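Long-range contacts in N-acetylgalactosaminyltransferase 7 (Homo sapiens, PDB 6IWR), which belongs to the polypeptide GalNAc transferase family, joining a GT-A-type glycosyltransferase domain to a ricin-type beta-trefoil lectin domain: residues P57-P65 with H141-S149; D261-L269 with I363-L371. One frame throughout, in Å; residues are numbered along the deposited sequence.

Contact 1 of 2, residues P57-P65 with H141-S149; sequences PQTFTYHDP and HYDENLLTS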
loop_
_atom_site.group_PDB
_atom_site.type_symbol
_atom_site.label_atom_id
_atom_site.label_comp_id
_atom_site.label_asym_id
_atom_site.label_seq_id
_atom_site.Cartn_x
_atom_site.Cartn_y
_atom_site.Cartn_z
ATOM N N PRO A 57 -45.354 -23.121 -7.667
ATOM C CA PRO A 57 -45.005 -23.688 -8.982
ATOM C C PRO A 57 -44.997 -22.634 -10.080
ATOM O O PRO A 57 -45.593 -21.562 -9.959
ATOM C CB PRO A 57 -46.120 -24.709 -9.224
ATOM C CG PRO A 57 -47.302 -24.064 -8.512
ATOM C CD PRO A 57 -46.697 -23.544 -7.233
ATOM N N GLN A 58 -44.319 -22.966 -11.180
ATOM C CA GLN A 58 -44.350 -22.099 -12.350
ATOM C C GLN A 58 -45.743 -22.077 -12.967
ATOM O O GLN A 58 -46.315 -23.120 -13.297
ATOM C CB GLN A 58 -43.327 -22.546 -13.394
ATOM C CG GLN A 58 -43.292 -21.691 -14.650
ATOM C CD GLN A 58 -42.483 -20.429 -14.468
ATOM O OE1 GLN A 58 -42.798 -19.373 -15.030
ATOM N NE2 GLN A 58 -41.417 -20.534 -13.693
ATOM N N THR A 59 -46.286 -20.877 -13.115
ATOM C CA THR A 59 -47.580 -20.668 -13.743
ATOM C C THR A 59 -47.464 -19.979 -15.094
ATOM O O THR A 59 -48.269 -20.236 -15.992
ATOM C CB THR A 59 -48.460 -19.837 -12.812
ATOM O OG1 THR A 59 -48.168 -18.450 -12.988
ATOM C CG2 THR A 59 -48.150 -20.191 -11.384
ATOM N N PHE A 60 -46.465 -19.115 -15.227
ATOM C CA PHE A 60 -46.078 -18.472 -16.475
ATOM C C PHE A 60 -45.544 -19.512 -17.462
ATOM O O PHE A 60 -44.674 -20.317 -17.113
ATOM C CB PHE A 60 -44.981 -17.455 -16.118
ATOM C CG PHE A 60 -44.975 -16.213 -16.931
ATOM C CD1 PHE A 60 -45.834 -15.157 -16.624
ATOM C CD2 PHE A 60 -44.080 -16.070 -17.976
ATOM C CE1 PHE A 60 -45.831 -13.972 -17.380
ATOM C CE2 PHE A 60 -44.060 -14.905 -18.721
ATOM C CZ PHE A 60 -44.942 -13.846 -18.425
ATOM N N THR A 61 -46.035 -19.503 -18.699
ATOM C CA THR A 61 -45.423 -20.320 -19.747
ATOM C C THR A 61 -44.453 -19.459 -20.552
ATOM O O THR A 61 -44.846 -18.408 -21.060
ATOM C CB THR A 61 -46.465 -20.927 -20.687
ATOM O OG1 THR A 61 -47.586 -21.412 -19.937
ATOM C CG2 THR A 61 -45.842 -22.063 -21.516
ATOM N N TYR A 62 -43.197 -19.900 -20.690
ATOM C CA TYR A 62 -42.219 -19.154 -21.477
ATOM C C TYR A 62 -41.219 -20.108 -22.122
ATOM O O TYR A 62 -40.800 -21.088 -21.514
ATOM C CB TYR A 62 -41.507 -18.097 -20.616
ATOM C CG TYR A 62 -40.660 -17.117 -21.405
ATOM C CD1 TYR A 62 -41.204 -15.938 -21.914
ATOM C CD2 TYR A 62 -39.310 -17.364 -21.640
ATOM C CE1 TYR A 62 -40.429 -15.039 -22.651
ATOM C CE2 TYR A 62 -38.520 -16.457 -22.370
ATOM C CZ TYR A 62 -39.086 -15.306 -22.876
ATOM O OH TYR A 62 -38.319 -14.421 -23.616
ATOM N N HIS A 63 -40.846 -19.822 -23.361
ATOM C CA HIS A 63 -39.991 -20.686 -24.164
ATOM C C HIS A 63 -38.612 -20.068 -24.348
ATOM O O HIS A 63 -38.487 -18.871 -24.621
ATOM C CB HIS A 63 -40.601 -20.932 -25.541
ATOM C CG HIS A 63 -42.040 -21.331 -25.494
ATOM N ND1 HIS A 63 -42.443 -22.648 -25.516
ATOM C CD2 HIS A 63 -43.171 -20.590 -25.425
ATOM C CE1 HIS A 63 -43.762 -22.701 -25.458
ATOM N NE2 HIS A 63 -44.229 -21.467 -25.407
ATOM N N ASP A 64 -37.584 -20.899 -24.238
ATOM C CA ASP A 64 -36.227 -20.412 -24.391
ATOM C C ASP A 64 -36.057 -19.748 -25.748
ATOM O O ASP A 64 -36.777 -20.067 -26.691
ATOM C CB ASP A 64 -35.230 -21.555 -24.248
ATOM C CG ASP A 64 -35.171 -22.070 -22.842
ATOM O OD1 ASP A 64 -35.386 -21.239 -21.924
ATOM O OD2 ASP A 64 -34.952 -23.284 -22.653
ATOM N N PRO A 65 -35.114 -18.819 -25.874
ATOM C CA PRO A 65 -34.903 -18.163 -27.165
ATOM C C PRO A 65 -34.236 -19.106 -28.150
ATOM O O PRO A 65 -33.858 -20.230 -27.831
ATOM C CB PRO A 65 -34.005 -16.967 -26.817
ATOM C CG PRO A 65 -33.288 -17.398 -25.592
ATOM C CD PRO A 65 -34.267 -18.229 -24.819
ATOM N N HIS A 141 -33.270 -14.761 -30.589
ATOM C CA HIS A 141 -34.637 -14.291 -30.749
ATOM C C HIS A 141 -35.477 -14.700 -29.543
ATOM O O HIS A 141 -35.657 -15.895 -29.279
ATOM C CB HIS A 141 -35.214 -14.809 -32.063
ATOM C CG HIS A 141 -34.627 -14.124 -33.254
ATOM N ND1 HIS A 141 -35.215 -13.027 -33.845
ATOM C CD2 HIS A 141 -33.460 -14.321 -33.910
ATOM C CE1 HIS A 141 -34.455 -12.607 -34.841
ATOM N NE2 HIS A 141 -33.383 -13.373 -34.898
ATOM N N TYR A 142 -35.993 -13.702 -28.827
ATOM C CA TYR A 142 -36.637 -13.867 -27.532
ATOM C C TYR A 142 -38.132 -13.589 -27.631
ATOM O O TYR A 142 -38.567 -12.678 -28.345
ATOM C CB TYR A 142 -36.032 -12.927 -26.467
ATOM C CG TYR A 142 -34.534 -13.012 -26.252
ATOM C CD1 TYR A 142 -33.644 -12.292 -27.050
ATOM C CD2 TYR A 142 -34.004 -13.789 -25.221
ATOM C CE1 TYR A 142 -32.264 -12.365 -26.834
ATOM C CE2 TYR A 142 -32.623 -13.863 -24.991
ATOM C CZ TYR A 142 -31.767 -13.153 -25.801
ATOM O OH TYR A 142 -30.407 -13.233 -25.572
ATOM N N ASP A 143 -38.901 -14.323 -26.843
ATOM C CA ASP A 143 -40.346 -14.390 -26.964
ATOM C C ASP A 143 -41.159 -13.123 -26.730
ATOM O O ASP A 143 -42.270 -13.072 -27.202
ATOM C CB ASP A 143 -40.916 -15.533 -26.134
ATOM C CG ASP A 143 -41.369 -16.694 -26.974
ATOM O OD1 ASP A 143 -41.203 -16.650 -28.194
ATOM O OD2 ASP A 143 -41.889 -17.656 -26.403
ATOM N N GLU A 144 -40.672 -12.154 -25.969
ATOM C CA GLU A 144 -41.407 -10.887 -25.718
ATOM C C GLU A 144 -42.374 -11.013 -24.582
ATOM O O GLU A 144 -42.957 -10.064 -24.143
ATOM C CB GLU A 144 -42.202 -10.393 -26.926
ATOM C CG GLU A 144 -41.392 -9.991 -28.124
ATOM C CD GLU A 144 -41.855 -10.649 -29.394
ATOM O OE1 GLU A 144 -42.501 -11.691 -29.333
ATOM O OE2 GLU A 144 -41.557 -10.122 -30.471
ATOM N N ASN A 145 -42.441 -12.214 -24.070
ATOM C CA ASN A 145 -43.389 -12.699 -23.124
ATOM C C ASN A 145 -42.780 -12.592 -21.722
ATOM O O ASN A 145 -43.224 -13.227 -20.790
ATOM C CB ASN A 145 -43.622 -14.138 -23.524
ATOM C CG ASN A 145 -44.743 -14.763 -22.805
ATOM O OD1 ASN A 145 -45.686 -14.108 -22.435
ATOM N ND2 ASN A 145 -44.657 -16.043 -22.612
ATOM N N LEU A 146 -41.734 -11.788 -21.610
ATOM C CA LEU A 146 -40.911 -11.654 -20.431
ATOM C C LEU A 146 -41.582 -11.022 -19.237
ATOM O O LEU A 146 -42.543 -10.295 -19.369
ATOM C CB LEU A 146 -39.694 -10.817 -20.776
ATOM C CG LEU A 146 -38.862 -11.228 -21.976
ATOM C CD1 LEU A 146 -38.241 -10.011 -22.633
ATOM C CD2 LEU A 146 -37.800 -12.212 -21.542
ATOM N N LEU A 147 -41.067 -11.333 -18.062
ATOM C CA LEU A 147 -41.500 -10.720 -16.821
ATOM C C LEU A 147 -41.099 -9.259 -16.772
ATOM O O LEU A 147 -40.093 -8.877 -17.323
ATOM C CB LEU A 147 -40.839 -11.419 -15.645
ATOM C CG LEU A 147 -41.398 -12.626 -14.901
ATOM C CD1 LEU A 147 -42.723 -13.108 -15.423
ATOM C CD2 LEU A 147 -40.401 -13.759 -14.865
ATOM N N THR A 148 -41.883 -8.441 -16.095
ATOM C CA THR A 148 -41.485 -7.065 -15.817
ATOM C C THR A 148 -40.464 -7.017 -14.671
ATOM O O THR A 148 -40.251 -7.999 -13.962
ATOM C CB THR A 148 -42.702 -6.232 -15.455
ATOM O OG1 THR A 148 -43.260 -6.731 -14.230
ATOM C CG2 THR A 148 -43.754 -6.313 -16.564
ATOM N N SER A 149 -39.830 -5.861 -14.465
ATOM C CA SER A 149 -38.828 -5.772 -13.406
ATOM C C SER A 149 -38.862 -4.439 -12.675
ATOM O O SER A 149 -39.080 -3.375 -13.276
ATOM C CB SER A 149 -37.401 -5.999 -13.953
ATOM O OG SER A 149 -37.255 -7.317 -14.449
HETATM O O HOH W 1 -38.942 -19.075 -28.367
#

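Contact 2 of 2, residues D261-L269 with I363-L371; sequences DRTICTVPL and IWQCGGKLL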
loop_
_atom_site.group_PDB
_atom_site.type_symbol
_atom_site.label_atom_id
_atom_site.label_comp_id
_atom_site.label_asym_id
_atom_site.label_seq_id
_atom_site.Cartn_x
_atom_site.Cartn_y
_atom_site.Cartn_z
ATOM N N ASP A 261 -38.617 -20.191 -15.741
ATOM C CA ASP A 261 -38.462 -20.930 -14.488
ATOM C C ASP A 261 -38.188 -19.939 -13.362
ATOM O O ASP A 261 -37.090 -19.384 -13.284
ATOM C CB ASP A 261 -37.324 -21.939 -14.634
ATOM C CG ASP A 261 -37.045 -22.720 -13.364
ATOM O OD1 ASP A 261 -37.489 -22.338 -12.257
ATOM O OD2 ASP A 261 -36.343 -23.738 -13.479
ATOM N N ARG A 262 -39.163 -19.752 -12.470
ATOM C CA ARG A 262 -39.091 -18.720 -11.444
ATOM C C ARG A 262 -38.027 -18.977 -10.380
ATOM O O ARG A 262 -37.733 -18.055 -9.607
ATOM C CB ARG A 262 -40.442 -18.577 -10.762
ATOM C CG ARG A 262 -40.995 -19.893 -10.259
ATOM C CD ARG A 262 -42.372 -19.689 -9.697
ATOM N NE ARG A 262 -42.301 -18.595 -8.753
ATOM C CZ ARG A 262 -42.093 -18.753 -7.450
ATOM N NH1 ARG A 262 -42.008 -17.688 -6.645
ATOM N NH2 ARG A 262 -41.987 -19.986 -6.956
ATOM N N THR A 263 -37.490 -20.205 -10.277
ATOM C CA THR A 263 -36.436 -20.517 -9.317
ATOM C C THR A 263 -35.046 -20.333 -9.904
ATOM O O THR A 263 -34.062 -20.729 -9.274
ATOM C CB THR A 263 -36.558 -21.957 -8.791
ATOM O OG1 THR A 263 -36.374 -22.878 -9.870
ATOM C CG2 THR A 263 -37.898 -22.201 -8.116
ATOM N N ILE A 264 -34.943 -19.787 -11.100
ATOM C CA ILE A 264 -33.641 -19.424 -11.636
ATOM C C ILE A 264 -33.344 -17.998 -11.217
ATOM O O ILE A 264 -34.221 -17.127 -11.246
ATOM C CB ILE A 264 -33.609 -19.586 -13.166
ATOM C CG1 ILE A 264 -33.970 -21.026 -13.533
ATOM C CG2 ILE A 264 -32.248 -19.192 -13.738
ATOM C CD1 ILE A 264 -33.903 -21.314 -15.006
ATOM N N CYS A 265 -32.122 -17.772 -10.764
ATOM C CA CYS A 265 -31.631 -16.438 -10.466
ATOM C C CYS A 265 -30.501 -16.131 -11.433
ATOM O O CYS A 265 -29.622 -16.966 -11.668
ATOM C CB CYS A 265 -31.172 -16.336 -9.016
ATOM S SG CYS A 265 -30.153 -14.949 -8.631
ATOM N N THR A 266 -30.524 -14.942 -11.987
ATOM C CA THR A 266 -29.731 -14.616 -13.150
ATOM C C THR A 266 -28.714 -13.537 -12.810
ATOM O O THR A 266 -28.959 -12.687 -11.942
ATOM C CB THR A 266 -30.666 -14.174 -14.259
ATOM O OG1 THR A 266 -30.987 -15.328 -15.033
ATOM C CG2 THR A 266 -29.999 -13.286 -15.127
ATOM N N VAL A 267 -27.568 -13.581 -13.493
ATOM C CA VAL A 267 -26.466 -12.665 -13.228
ATOM C C VAL A 267 -25.835 -12.220 -14.543
ATOM O O VAL A 267 -25.394 -13.051 -15.329
ATOM C CB VAL A 267 -25.391 -13.292 -12.322
ATOM C CG1 VAL A 267 -24.486 -12.207 -11.786
ATOM C CG2 VAL A 267 -26.028 -14.090 -11.179
ATOM N N PRO A 268 -25.786 -10.925 -14.827
ATOM C CA PRO A 268 -25.044 -10.458 -16.004
ATOM C C PRO A 268 -23.541 -10.639 -15.818
ATOM O O PRO A 268 -23.034 -10.721 -14.700
ATOM C CB PRO A 268 -25.405 -8.972 -16.065
ATOM C CG PRO A 268 -25.570 -8.609 -14.597
ATOM C CD PRO A 268 -26.247 -9.819 -13.975
ATOM N N LEU A 269 -22.824 -10.708 -16.933
ATOM C CA LEU A 269 -21.378 -10.573 -16.863
ATOM C C LEU A 269 -21.034 -9.146 -16.449
ATOM O O LEU A 269 -21.467 -8.178 -17.086
ATOM C CB LEU A 269 -20.718 -10.906 -18.197
ATOM C CG LEU A 269 -20.896 -12.342 -18.700
ATOM C CD1 LEU A 269 -19.843 -12.686 -19.764
ATOM C CD2 LEU A 269 -20.863 -13.325 -17.555
ATOM N N ILE A 363 -30.058 -20.757 -3.085
ATOM C CA ILE A 363 -30.695 -21.028 -4.369
ATOM C C ILE A 363 -30.366 -22.445 -4.824
ATOM O O ILE A 363 -31.247 -23.214 -5.243
ATOM C CB ILE A 363 -30.262 -19.999 -5.418
ATOM C CG1 ILE A 363 -30.876 -18.651 -5.110
ATOM C CG2 ILE A 363 -30.651 -20.478 -6.788
ATOM C CD1 ILE A 363 -30.365 -17.549 -6.020
ATOM N N TRP A 364 -29.087 -22.801 -4.765
ATOM C CA TRP A 364 -28.654 -24.065 -5.336
ATOM C C TRP A 364 -29.152 -25.240 -4.506
ATOM O O TRP A 364 -29.749 -26.184 -5.043
ATOM C CB TRP A 364 -27.136 -24.084 -5.442
ATOM C CG TRP A 364 -26.579 -23.510 -6.698
ATOM C CD1 TRP A 364 -25.668 -22.502 -6.804
ATOM C CD2 TRP A 364 -26.846 -23.949 -8.034
ATOM N NE1 TRP A 364 -25.348 -22.283 -8.111
ATOM C CE2 TRP A 364 -26.058 -23.148 -8.897
ATOM C CE3 TRP A 364 -27.660 -24.950 -8.588
ATOM C CZ2 TRP A 364 -26.087 -23.289 -10.287
ATOM C CZ3 TRP A 364 -27.680 -25.104 -9.958
ATOM C CH2 TRP A 364 -26.892 -24.278 -10.800
ATOM N N GLN A 365 -28.920 -25.201 -3.193
ATOM C CA GLN A 365 -29.243 -26.337 -2.350
ATOM C C GLN A 365 -30.732 -26.506 -2.120
ATOM O O GLN A 365 -31.157 -27.582 -1.691
ATOM C CB GLN A 365 -28.527 -26.216 -1.014
ATOM C CG GLN A 365 -27.044 -26.488 -1.115
ATOM C CD GLN A 365 -26.335 -26.165 0.170
ATOM O OE1 GLN A 365 -26.524 -26.853 1.179
ATOM N NE2 GLN A 365 -25.536 -25.100 0.155
ATOM N N CYS A 366 -31.545 -25.501 -2.409
ATOM C CA CYS A 366 -32.974 -25.632 -2.199
ATOM C C CYS A 366 -33.725 -25.791 -3.502
ATOM O O CYS A 366 -34.939 -25.569 -3.536
ATOM C CB CYS A 366 -33.514 -24.451 -1.394
ATOM S SG CYS A 366 -32.645 -24.280 0.207
ATOM N N GLY A 367 -33.035 -26.179 -4.569
ATOM C CA GLY A 367 -33.711 -26.561 -5.786
ATOM C C GLY A 367 -33.709 -25.550 -6.909
ATOM O O GLY A 367 -34.254 -25.842 -7.975
ATOM N N GLY A 368 -33.099 -24.383 -6.722
ATOM C CA GLY A 368 -33.018 -23.384 -7.760
ATOM C C GLY A 368 -31.762 -23.536 -8.591
ATOM O O GLY A 368 -31.049 -24.536 -8.512
ATOM N N LYS A 369 -31.500 -22.512 -9.406
ATOM C CA LYS A 369 -30.290 -22.432 -10.204
ATOM C C LYS A 369 -29.823 -20.985 -10.254
ATOM O O LYS A 369 -30.631 -20.048 -10.194
ATOM C CB LYS A 369 -30.482 -22.922 -11.638
ATOM C CG LYS A 369 -30.856 -24.380 -11.858
ATOM C CD LYS A 369 -31.626 -24.458 -13.205
ATOM C CE LYS A 369 -31.740 -25.854 -13.807
ATOM N NZ LYS A 369 -30.589 -26.096 -14.741
ATOM N N LEU A 370 -28.504 -20.824 -10.363
ATOM C CA LEU A 370 -27.861 -19.529 -10.497
ATOM C C LEU A 370 -27.121 -19.561 -11.826
ATOM O O LEU A 370 -26.205 -20.374 -12.006
ATOM C CB LEU A 370 -26.905 -19.294 -9.339
ATOM C CG LEU A 370 -26.451 -17.907 -8.895
ATOM C CD1 LEU A 370 -24.988 -17.966 -8.590
ATOM C CD2 LEU A 370 -26.738 -16.878 -9.913
ATOM N N LEU A 371 -27.517 -18.700 -12.768
ATOM C CA LEU A 371 -26.914 -18.682 -14.098
ATOM C C LEU A 371 -26.265 -17.338 -14.395
ATOM O O LEU A 371 -26.852 -16.282 -14.124
ATOM C CB LEU A 371 -27.947 -18.983 -15.161
ATOM C CG LEU A 371 -28.710 -20.259 -14.874
ATOM C CD1 LEU A 371 -29.888 -20.333 -15.817
ATOM C CD2 LEU A 371 -27.788 -21.441 -15.063
#

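Contact 1 of 2, residues P57-P65 with H141-S149
Tyr62 lies against Asp143, Asn145 and Leu146 of the 141-149 loop, and with Pro65 and Asn145 it accounts for much of the surface buried here. Its CG stands anti to the backbone N (chi1 -170°), which carries the phenol across the 141-149 loop. Asn145 CB meets the ring edge, 3.4 Å from Tyr62 CD1, and the Asn145 amide is turned only 22° from the ring plane. Farther out, Asp143 CB packs obliquely on the ring and Leu146 CD2 lies 3.6 Å from Tyr62 CZ; the hydroxyl oxygen OH accepts a weak hydrogen bond from Asp143 N. The Asn145 side chain reaches back past the ring in the opposite sense, where ND2 gives a second weak bond, 2.8 Å long but bent, to Thr61 O.

At one end Pro65 leans obliquely on Tyr142, with Pro65 CB 3.6 Å from Tyr142 CD2. At the other, Leu147 CD1 sits over the centre of the Phe60 ring, a CH-pi contact with the methyl 3.7 Å from the ring centroid. A water donates to Asp64 O and, weakly, to Asp143 OD1.

Helix 251-260 touches both Tyr62 and Tyr142. This is irregular loop-to-loop packing, by which the N-terminal segment runs roughly antiparallel to the loop leading into strand 149-155 of the GT-A domain.

Contact 2 of 2, residues D261-L269 with I363-L371
Strands 264-269 and 369-371 run side by side in parallel, 4.7 Å apart at closest approach and 19° from exact alignment, with Ile264, Cys265 and Thr266 paired to Lys369, Leu370 and Leu371. Four backbone hydrogen bonds join the two segments: Lys369 N to Thr263 O, Cys265 N to Lys369 O (2.8 Å), Leu371 N to Cys265 O, and Val267 N to Leu371 O.

Ile264, Lys369 and Leu371 share one face of the sheet. Ile264 CG2, anti to the backbone N, is directed at Leu371 CD1, and the Lys369 chain runs alongside Ile264 before bending at its far end; Lys369 CD is 4.2 Å from Ile264 CG1. On the other face Cys265 packs beneath the last turn of helix 355-365: Ile363 CD1 touches its CB and lies 3.7 Å from Cys265 SG, and Leu370 CD2 approaches the same sulfur to 4.1 Å.

A defined turn precedes the paired strand in each segment. Asp261 OD1 takes two bonds from one residue, from Thr263 N at 2.9 Å in an Asx turn and from Thr263 OG1 at 2.7 Å, bracing the type I turn ahead of strand 264-274. Helix 355-365 ends in a Schellman motif with Gly367 at positive phi, in which Gly368 N bonds to Ile363 O.

Helix 251-260 packs on the Ile264 and Thr266 side, while helix 336-342 touches Thr263 and Ile363. Strand 264-274 pairs with strand 369-373 here and antiparallel with strand 332-335, both within one mixed sheet.

In the fold
Both segments of contact 1 precede those of contact 2 in the sequence, and the two centres are about 15 Å apart. They meet directly, with Pro57 and the Gln58 side chain packing on Arg262 at the start of segment 261-269. Helix 251-260 is shared by both: it touches the tyrosines of contact 1 and the Ile264 side of contact 2, then leads into strand 264-274. The 141-149 loop runs into strand 149-155 of the same mixed sheet. Contact 1, partly buried and about 29 Å from the chain centre, joins the N-terminal segment to the periphery of the glycosyltransferase domain, whereas contact 2 lies within its sheet, where the Val267 side chain is about 14 Å from the bound manganese ion.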